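Local coordinates for protein PrgZ (Enterococcus faecalis, PDB 4FAJ) that binds peptide pheromone as a membrane-attached extracellular receptor of the solute-binding protein 5 family and probably contributes to peptide uptake, at residues Lys278-Gly283 / Glu294-Gly299; Leu286-Gln291 / Lys303-Asp308; Gly93-Asp98 / Ala109-Val114. All blocks are in the same frame, centred on the assembly; numbering follows the deposited sequence. Where two conformers were deposited one is given.

PrgZ illustrates how neighbouring segments of one chain can be joined by quite different chemistry. Contact 3 comes first along the sequence, tying the small hairpin of strands 95-97 and 103-105 to the loop leading into strand 113-115, an edge strand of its sheet. Contacts 1 and 2 follow and interleave, because the run helix 280-288, strand 294-297, helix 299-305 supplies most of their four segments. Their centres are 9 Å apart and they touch through Tyr287 and Tyr305. Contact 3 is remote, its centre about 37 Å from that of contact 1 and 39 Å from that of contact 2. Only contact 1 combines a zinc ligand with packing on the bound peptide.

Contact 1 of 3, residues Lys278-Gly283 / Glu294-Gly299; sequences KEINTG and EAPLAG. With ZN (zinc ion), chain F.
The peptide carbonyl of Pro296 is the flat group that Ile280 meets: Ile280 CG2 lies 3.4 Å from Pro296 O, while Ile280 CD1 reaches CG of the puckered proline ring at 3.9 Å. The other flat group, the carboxylate of Glu279, turns to the metal with OE2 and meets nothing of segment 294-299. Its OE2 binds zinc at 2.0 Å while OE1 stays 3.0 Å from the metal, so coordination runs essentially through one oxygen. The same OE2 accepts the backbone N-H of Asn281 on its anti side, 29° out of the carboxylate plane, and thereby caps the start of helix 280-288. With CG anti to the backbone N (chi1 170°) and a bend at chi2, the chain of Glu279 folds back far enough for that bond.

Between helix and strand 294-297 no direct hydrogen bond forms. A water bridges them instead, donating to Ile280 O at 2.9 Å and to Pro296 O at 2.8 Å. Further along, Gly283 O comes within 3.8 Å of Ala295 CB. Tyr301 and Glu421 complete the zinc site, and Glu421 also accepts from Ile280 N. Ile280, Pro296 and Ala298 pack on apolar side chains of the bound peptide.

The chemistry implies a division of labour: metal and N-cap share one carboxylate oxygen, which probably becomes more polarised, while the neighbouring isoleucine and proline furnish apolar surface for the ligand.

Contact 2 of 3, residues Leu286-Gln291 / Lys303-Asp308; sequences LYNDGQ and KQYKKD
Asn288 and Tyr305 meet at the surface of a helix-strand-helix unit, where helix 280-288 finishes in a Schellman motif and Tyr305 opens a type I turn to Asp308. In the Schellman motif Gln291 N returns to Leu286 O at 2.8 Å and Gly290 N to Tyr287 O at 3.0 Å, with Gly290 taking the positive phi that glycine accepts easily. In the turn, Asp308 N bonds to Tyr305 O at 2.9 Å.

The tight side of the contact lies beneath the polar bridge. Tyr305 rests on Leu297 of the intervening strand and on Leu538 of strand 528-539, which also supports the buried ring of Tyr287. Tyr287 is held at its hydroxyl by Glu310 and is engaged by Lys540 in a cation-pi interaction.

The loose side is the bridge itself, a surface contact in which Asn288 is exposed to solvent and Tyr305 only partly so. Only 61 Å² is buried between the two segments, whose nearest CA atoms, those of Asn288 and Tyr305, are 11.7 Å apart. The two side chains close that distance by reaching toward each other from opposite directions. Asn288 ND2 donates to Tyr305 OH at 3.1 Å, with an N-H...O angle of 160° and the hydroxyl almost in the amide plane. Amide and phenol planes are turned 36° apart. The amide's other end is also placed: Asn288 OD1 lies in the plane of the Tyr287 ring, at the edge, 3.7 Å from Tyr287 CD1.

Contact 3 of 3, residues Gly93-Asp98 / Ala109-Val114; sequences GLYRLD and AGQPKV
Tyr95 reaches from strand 95-97 to the Gly110 carbonyl, and its course can be traced atom by atom. CB points toward segment 109-114, and chi1 of -56° sets CG beside the backbone N, from where the ring runs toward that segment. Along the way it passes Ala108, Pro103, Leu206 and Ile123, which line its buried surroundings. At CE1 the first atoms of the other segment appear: Gly110 O at 3.4 Å, near the ring plane at the edge, and Gln111 CA at 4.0 Å. CZ lies 3.6 Å from Gly110 O and 3.8 Å from Pro112 CD. The tip, OH, donates to Gly110 O at 2.9 Å, in the carbonyl plane and on a lone pair, with a C=O...O angle of 143°.

Pro112 crowds the same hydroxyl, with CD 3.2 Å and CG 3.4 Å from Tyr95 OH. Gln111 bends its chain back and spends NE2 on Pro103 O, in strand 103-105.

One phenol therefore links the hairpin of strands 95-97 and 103-105 to the lead-in of strand 113-115. Because a carbonyl oxygen can only accept, the hydroxyl must spend its proton on Gly110 O; the close proline nitrogen, which carries no hydrogen, adds no bond.

Contact 1 of 3, residues Lys278-Gly283 / Glu294-Gly299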
loop_
_atom_site.group_PDB
_atom_site.type_symbol
_atom_site.label_atom_id
_atom_site.label_comp_id
_atom_site.label_asym_id
_atom_site.label_seq_id
_atom_site.Cartn_x
_atom_site.Cartn_y
_atom_site.Cartn_z
ATOM N N LYS A 278 8.042 15.702 7.756
ATOM C CA LYS A 278 7.031 15.402 8.764
ATOM C C LYS A 278 6.262 16.662 9.166
ATOM O O LYS A 278 5.120 16.570 9.634
ATOM C CB LYS A 278 7.687 14.819 10.009
ATOM C CG LYS A 278 8.576 13.581 9.791
ATOM C CD LYS A 278 7.944 12.288 10.337
ATOM C CE LYS A 278 8.914 11.484 11.197
ATOM N NZ LYS A 278 8.737 11.737 12.647
ATOM N N GLU A 279 6.892 17.825 8.995
ATOM C CA GLU A 279 6.302 19.118 9.359
ATOM C C GLU A 279 6.132 19.969 8.104
ATOM O O GLU A 279 7.114 20.354 7.467
ATOM C CB GLU A 279 7.180 19.843 10.382
ATOM C CG GLU A 279 6.778 21.313 10.646
ATOM C CD GLU A 279 5.321 21.480 10.986
ATOM O OE1 GLU A 279 4.823 20.737 11.857
ATOM O OE2 GLU A 279 4.650 22.358 10.388
ATOM N N ILE A 280 4.881 20.249 7.759
ATOM C CA ILE A 280 4.534 20.880 6.472
ATOM C C ILE A 280 5.094 22.300 6.322
ATOM O O ILE A 280 5.507 22.700 5.226
ATOM C CB ILE A 280 2.995 20.892 6.263
ATOM C CG1 ILE A 280 2.422 19.468 6.323
ATOM C CG2 ILE A 280 2.621 21.590 4.956
ATOM C CD1 ILE A 280 3.149 18.432 5.499
ATOM N N ASN A 281 5.114 23.059 7.415
ATOM C CA ASN A 281 5.692 24.407 7.398
ATOM C C ASN A 281 7.146 24.388 6.932
ATOM O O ASN A 281 7.576 25.263 6.196
ATOM C CB ASN A 281 5.601 25.035 8.780
ATOM C CG ASN A 281 6.049 26.469 8.790
ATOM O OD1 ASN A 281 5.388 27.333 8.224
ATOM N ND2 ASN A 281 7.187 26.738 9.437
ATOM N N THR A 282 7.896 23.381 7.368
ATOM C CA THR A 282 9.306 23.274 7.009
ATOM C C THR A 282 9.466 22.913 5.527
ATOM O O THR A 282 10.305 23.473 4.849
ATOM C CB THR A 282 10.025 22.218 7.865
ATOM O OG1 THR A 282 9.818 22.509 9.255
ATOM C CG2 THR A 282 11.500 22.225 7.564
ATOM N N GLY A 283 8.641 21.995 5.027
ATOM C CA GLY A 283 8.684 21.614 3.619
ATOM C C GLY A 283 8.430 22.808 2.706
ATOM O O GLY A 283 9.125 23.004 1.711
ATOM N N GLU A 294 9.612 19.694 -4.379
ATOM C CA GLU A 294 8.197 19.465 -4.097
ATOM C C GLU A 294 7.965 19.627 -2.599
ATOM O O GLU A 294 8.912 19.573 -1.814
ATOM C CB GLU A 294 7.749 18.072 -4.569
ATOM C CG GLU A 294 8.322 16.945 -3.777
ATOM C CD GLU A 294 7.834 15.574 -4.213
ATOM O OE1 GLU A 294 8.196 14.591 -3.536
ATOM O OE2 GLU A 294 7.102 15.466 -5.220
ATOM N N ALA A 295 6.714 19.870 -2.226
ATOM C CA ALA A 295 6.318 20.030 -0.837
ATOM C C ALA A 295 4.904 19.507 -0.639
ATOM O O ALA A 295 3.986 19.936 -1.342
ATOM C CB ALA A 295 6.399 21.501 -0.421
ATOM N N PRO A 296 4.709 18.583 0.321
ATOM C CA PRO A 296 3.356 18.100 0.573
ATOM C C PRO A 296 2.525 19.161 1.285
ATOM O O PRO A 296 3.087 20.023 1.985
ATOM C CB PRO A 296 3.586 16.890 1.488
ATOM C CG PRO A 296 4.824 17.241 2.227
ATOM C CD PRO A 296 5.688 17.925 1.205
ATOM N N LEU A 297 1.209 19.104 1.087
ATOM C CA LEU A 297 0.278 20.091 1.651
ATOM C C LEU A 297 -0.978 19.467 2.278
ATOM O O LEU A 297 -1.495 18.464 1.797
ATOM C CB LEU A 297 -0.162 21.063 0.553
ATOM C CG LEU A 297 0.905 21.936 -0.102
ATOM C CD1 LEU A 297 0.340 22.672 -1.314
ATOM C CD2 LEU A 297 1.507 22.926 0.893
ATOM N N ALA A 298 -1.459 20.096 3.354
ATOM C CA ALA A 298 -2.732 19.753 3.986
ATOM C C ALA A 298 -3.174 20.899 4.889
ATOM O O ALA A 298 -2.393 21.802 5.155
ATOM C CB ALA A 298 -2.593 18.484 4.795
ATOM N N GLY A 299 -4.420 20.841 5.359
ATOM C CA GLY A 299 -4.976 21.832 6.293
ATOM C C GLY A 299 -4.789 23.277 5.875
ATOM O O GLY A 299 -4.959 23.624 4.711
HETATM ZN ZN ZN F . 2.780 22.741 10.961
HETATM O O HOH W 1 5.554 20.697 3.133
#

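Contact 2 of 3, residues Leu286-Gln291 / Lys303-Asp308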
loop_
_atom_site.group_PDB
_atom_site.type_symbol
_atom_site.label_atom_id
_atom_site.label_comp_id
_atom_site.label_asym_id
_atom_site.label_seq_id
_atom_site.Cartn_x
_atom_site.Cartn_y
_atom_site.Cartn_z
ATOM N N LEU A 286 11.418 25.332 2.835
ATOM C CA LEU A 286 12.485 24.763 1.999
ATOM C C LEU A 286 12.153 24.896 0.505
ATOM O O LEU A 286 12.988 25.329 -0.296
ATOM C CB LEU A 286 12.713 23.286 2.359
ATOM C CG LEU A 286 13.413 23.065 3.708
ATOM C CD1 LEU A 286 13.360 21.586 4.083
ATOM C CD2 LEU A 286 14.856 23.572 3.707
ATOM N N TYR A 287 10.922 24.550 0.151
ATOM C CA TYR A 287 10.448 24.663 -1.226
ATOM C C TYR A 287 10.575 26.098 -1.760
ATOM O O TYR A 287 11.142 26.310 -2.840
ATOM C CB TYR A 287 9.006 24.174 -1.324
ATOM C CG TYR A 287 8.423 24.227 -2.715
ATOM C CD1 TYR A 287 7.818 25.387 -3.196
ATOM C CD2 TYR A 287 8.494 23.115 -3.563
ATOM C CE1 TYR A 287 7.266 25.426 -4.481
ATOM C CE2 TYR A 287 7.955 23.150 -4.833
ATOM C CZ TYR A 287 7.350 24.307 -5.292
ATOM O OH TYR A 287 6.815 24.323 -6.560
ATOM N N ASN A 288 10.095 27.072 -0.991
ATOM C CA ASN A 288 10.157 28.486 -1.393
ATOM C C ASN A 288 11.576 29.026 -1.486
ATOM O O ASN A 288 11.824 29.980 -2.220
ATOM C CB ASN A 288 9.341 29.371 -0.441
ATOM C CG ASN A 288 7.851 29.149 -0.580
ATOM O OD1 ASN A 288 7.385 28.714 -1.631
ATOM N ND2 ASN A 288 7.096 29.451 0.470
ATOM N N ASP A 289 12.502 28.417 -0.751
ATOM C CA ASP A 289 13.912 28.796 -0.840
ATOM C C ASP A 289 14.695 28.012 -1.895
ATOM O O ASP A 289 15.903 28.218 -2.032
ATOM C CB ASP A 289 14.593 28.649 0.528
ATOM C CG ASP A 289 14.112 29.674 1.547
ATOM O OD1 ASP A 289 13.460 30.673 1.176
ATOM O OD2 ASP A 289 14.402 29.475 2.739
ATOM N N GLY A 290 14.023 27.130 -2.639
ATOM C CA GLY A 290 14.671 26.318 -3.683
ATOM C C GLY A 290 15.483 25.141 -3.143
ATOM O O GLY A 290 16.357 24.600 -3.842
ATOM N N GLN A 291 15.207 24.746 -1.902
ATOM C CA GLN A 291 15.907 23.620 -1.268
ATOM C C GLN A 291 15.148 22.299 -1.409
ATOM O O GLN A 291 15.687 21.244 -1.095
ATOM C CB GLN A 291 16.155 23.915 0.213
ATOM C CG GLN A 291 17.080 25.085 0.458
ATOM C CD GLN A 291 18.400 24.912 -0.256
ATOM O OE1 GLN A 291 18.726 25.663 -1.169
ATOM N NE2 GLN A 291 19.149 23.893 0.132
ATOM N N LYS A 303 -4.974 25.188 2.206
ATOM C CA LYS A 303 -5.889 26.329 2.059
ATOM C C LYS A 303 -5.186 27.561 1.469
ATOM O O LYS A 303 -5.698 28.197 0.539
ATOM C CB LYS A 303 -6.518 26.676 3.416
ATOM C CG LYS A 303 -7.739 27.597 3.331
ATOM C CD LYS A 303 -8.540 27.567 4.620
ATOM C CE LYS A 303 -10.016 27.889 4.391
ATOM N NZ LYS A 303 -10.231 29.320 4.083
ATOM N N GLN A 304 -4.007 27.892 1.984
ATOM C CA GLN A 304 -3.290 29.076 1.509
ATOM C C GLN A 304 -2.633 28.904 0.123
ATOM O O GLN A 304 -2.502 29.881 -0.617
ATOM C CB GLN A 304 -2.257 29.527 2.545
ATOM C CG GLN A 304 -2.869 29.988 3.864
ATOM C CD GLN A 304 -3.993 31.001 3.681
ATOM O OE1 GLN A 304 -4.071 31.686 2.664
ATOM N NE2 GLN A 304 -4.867 31.099 4.675
ATOM N N TYR A 305 -2.225 27.685 -0.230
ATOM C CA TYR A 305 -1.534 27.445 -1.523
ATOM C C TYR A 305 -2.414 26.870 -2.649
ATOM O O TYR A 305 -1.936 26.624 -3.772
ATOM C CB TYR A 305 -0.299 26.562 -1.299
ATOM C CG TYR A 305 0.850 27.336 -0.712
ATOM C CD1 TYR A 305 1.023 27.431 0.659
ATOM C CD2 TYR A 305 1.751 28.008 -1.533
ATOM C CE1 TYR A 305 2.073 28.172 1.201
ATOM C CE2 TYR A 305 2.802 28.759 -1.000
ATOM C CZ TYR A 305 2.958 28.831 0.364
ATOM O OH TYR A 305 4.000 29.565 0.897
ATOM N N LYS A 306 -3.698 26.698 -2.336
ATOM C CA LYS A 306 -4.694 26.098 -3.228
ATOM C C LYS A 306 -4.731 26.733 -4.631
ATOM O O LYS A 306 -4.927 26.038 -5.634
ATOM C CB LYS A 306 -6.082 26.228 -2.570
ATOM C CG LYS A 306 -7.091 25.200 -3.004
ATOM C CD LYS A 306 -8.210 25.052 -1.965
ATOM C CE LYS A 306 -7.897 23.962 -0.927
ATOM N NZ LYS A 306 -9.153 23.485 -0.279
ATOM N N LYS A 307 -4.546 28.048 -4.697
ATOM C CA LYS A 307 -4.632 28.776 -5.964
ATOM C C LYS A 307 -3.278 29.019 -6.622
ATOM O O LYS A 307 -3.195 29.750 -7.607
ATOM C CB LYS A 307 -5.349 30.123 -5.756
ATOM C CG LYS A 307 -6.864 30.037 -5.744
ATOM C CD LYS A 307 -7.391 29.380 -4.479
ATOM C CE LYS A 307 -8.856 29.748 -4.228
ATOM N NZ LYS A 307 -9.706 29.509 -5.431
ATOM N N ASP A 308 -2.217 28.421 -6.087
ATOM C CA ASP A 308 -0.882 28.595 -6.649
ATOM C C ASP A 308 -0.769 27.854 -7.976
ATOM O O ASP A 308 -1.357 26.788 -8.155
ATOM C CB ASP A 308 0.176 28.078 -5.670
ATOM C CG ASP A 308 1.579 28.516 -6.034
ATOM O OD1 ASP A 308 2.073 29.462 -5.404
ATOM O OD2 ASP A 308 2.197 27.915 -6.933
#

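Contact 3 of 3, residues Gly93-Asp98 / Ala109-Val114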
loop_
_atom_site.group_PDB
_atom_site.type_symbol
_atom_site.label_atom_id
_atom_site.label_comp_id
_atom_site.label_asym_id
_atom_site.label_seq_id
_atom_site.Cartn_x
_atom_site.Cartn_y
_atom_site.Cartn_z
ATOM N N GLY A 93 10.234 -5.085 -12.572
ATOM C CA GLY A 93 9.619 -6.400 -12.700
ATOM C C GLY A 93 9.275 -6.732 -14.142
ATOM O O GLY A 93 9.716 -6.055 -15.085
ATOM N N LEU A 94 8.497 -7.788 -14.318
ATOM C CA LEU A 94 8.122 -8.234 -15.657
ATOM C C LEU A 94 7.325 -7.168 -16.411
ATOM O O LEU A 94 7.511 -6.993 -17.626
ATOM C CB LEU A 94 7.328 -9.531 -15.590
ATOM C CG LEU A 94 8.130 -10.763 -15.149
ATOM C CD1 LEU A 94 7.200 -11.926 -14.860
ATOM C CD2 LEU A 94 9.170 -11.151 -16.196
ATOM N N TYR A 95 6.432 -6.493 -15.679
ATOM C CA TYR A 95 5.589 -5.423 -16.209
ATOM C C TYR A 95 5.688 -4.167 -15.326
ATOM O O TYR A 95 6.064 -4.233 -14.143
ATOM C CB TYR A 95 4.122 -5.903 -16.357
ATOM C CG TYR A 95 4.047 -7.125 -17.216
ATOM C CD1 TYR A 95 3.986 -7.015 -18.599
ATOM C CD2 TYR A 95 4.154 -8.399 -16.663
ATOM C CE1 TYR A 95 3.988 -8.129 -19.399
ATOM C CE2 TYR A 95 4.157 -9.527 -17.465
ATOM C CZ TYR A 95 4.074 -9.387 -18.826
ATOM O OH TYR A 95 4.090 -10.482 -19.639
ATOM N N ARG A 96 5.386 -3.028 -15.944
ATOM C CA ARG A 96 5.427 -1.705 -15.319
ATOM C C ARG A 96 4.168 -0.954 -15.768
ATOM O O ARG A 96 3.826 -0.977 -16.957
ATOM C CB ARG A 96 6.669 -0.947 -15.789
ATOM C CG ARG A 96 6.837 0.460 -15.189
ATOM C CD ARG A 96 7.839 1.270 -15.980
ATOM N NE ARG A 96 9.214 0.768 -15.861
ATOM C CZ ARG A 96 10.046 1.023 -14.848
ATOM N NH1 ARG A 96 9.671 1.782 -13.817
ATOM N NH2 ARG A 96 11.274 0.518 -14.868
ATOM N N LEU A 97 3.490 -0.294 -14.826
ATOM C CA LEU A 97 2.268 0.442 -15.153
ATOM C C LEU A 97 2.532 1.642 -16.043
ATOM O O LEU A 97 3.523 2.371 -15.869
ATOM C CB LEU A 97 1.527 0.895 -13.883
ATOM C CG LEU A 97 1.010 -0.192 -12.943
ATOM C CD1 LEU A 97 0.070 0.462 -11.917
ATOM C CD2 LEU A 97 0.316 -1.369 -13.658
ATOM N N ASP A 98 1.653 1.836 -17.017
ATOM C CA ASP A 98 1.696 3.017 -17.867
ATOM C C ASP A 98 0.850 4.137 -17.260
ATOM O O ASP A 98 0.292 3.989 -16.176
ATOM C CB ASP A 98 1.250 2.690 -19.309
ATOM C CG ASP A 98 -0.217 2.262 -19.415
ATOM O OD1 ASP A 98 -1.003 2.478 -18.459
ATOM O OD2 ASP A 98 -0.576 1.694 -20.477
ATOM N N ALA A 109 9.235 -9.373 -22.586
ATOM C CA ALA A 109 9.295 -8.866 -23.957
ATOM C C ALA A 109 7.924 -8.597 -24.569
ATOM O O ALA A 109 7.820 -7.988 -25.635
ATOM C CB ALA A 109 10.087 -9.821 -24.851
ATOM N N GLY A 110 6.874 -9.066 -23.908
ATOM C CA GLY A 110 5.516 -8.896 -24.404
ATOM C C GLY A 110 4.531 -9.271 -23.321
ATOM O O GLY A 110 4.924 -9.742 -22.262
ATOM N N GLN A 111 3.247 -9.050 -23.583
ATOM C CA GLN A 111 2.176 -9.522 -22.702
ATOM C C GLN A 111 2.213 -11.054 -22.607
ATOM O O GLN A 111 2.753 -11.720 -23.498
ATOM C CB GLN A 111 0.812 -9.076 -23.247
ATOM C CG GLN A 111 0.573 -7.568 -23.216
ATOM C CD GLN A 111 0.474 -7.012 -21.808
ATOM O OE1 GLN A 111 0.216 -7.747 -20.854
ATOM N NE2 GLN A 111 0.668 -5.707 -21.672
ATOM N N PRO A 112 1.622 -11.627 -21.545
ATOM C CA PRO A 112 1.635 -13.080 -21.462
ATOM C C PRO A 112 0.831 -13.749 -22.577
ATOM O O PRO A 112 -0.176 -13.198 -23.044
ATOM C CB PRO A 112 0.992 -13.365 -20.089
ATOM C CG PRO A 112 1.145 -12.114 -19.335
ATOM C CD PRO A 112 0.994 -11.030 -20.359
ATOM N N LYS A 113 1.305 -14.914 -23.001
ATOM C CA LYS A 113 0.548 -15.785 -23.877
ATOM C C LYS A 113 -0.237 -16.711 -22.963
ATOM O O LYS A 113 0.353 -17.473 -22.188
ATOM C CB LYS A 113 1.489 -16.578 -24.788
ATOM C CG LYS A 113 0.817 -17.560 -25.754
ATOM C CD LYS A 113 -0.430 -16.999 -26.431
ATOM C CE LYS A 113 -0.127 -15.757 -27.267
ATOM N NZ LYS A 113 0.687 -16.061 -28.460
ATOM N N VAL A 114 -1.559 -16.614 -23.024
ATOM C CA VAL A 114 -2.422 -17.351 -22.114
ATOM C C VAL A 114 -3.035 -18.550 -22.824
ATOM O O VAL A 114 -3.548 -18.430 -23.936
ATOM C CB VAL A 114 -3.540 -16.460 -21.538
ATOM C CG1 VAL A 114 -4.342 -17.229 -20.517
ATOM C CG2 VAL A 114 -2.954 -15.196 -20.912
#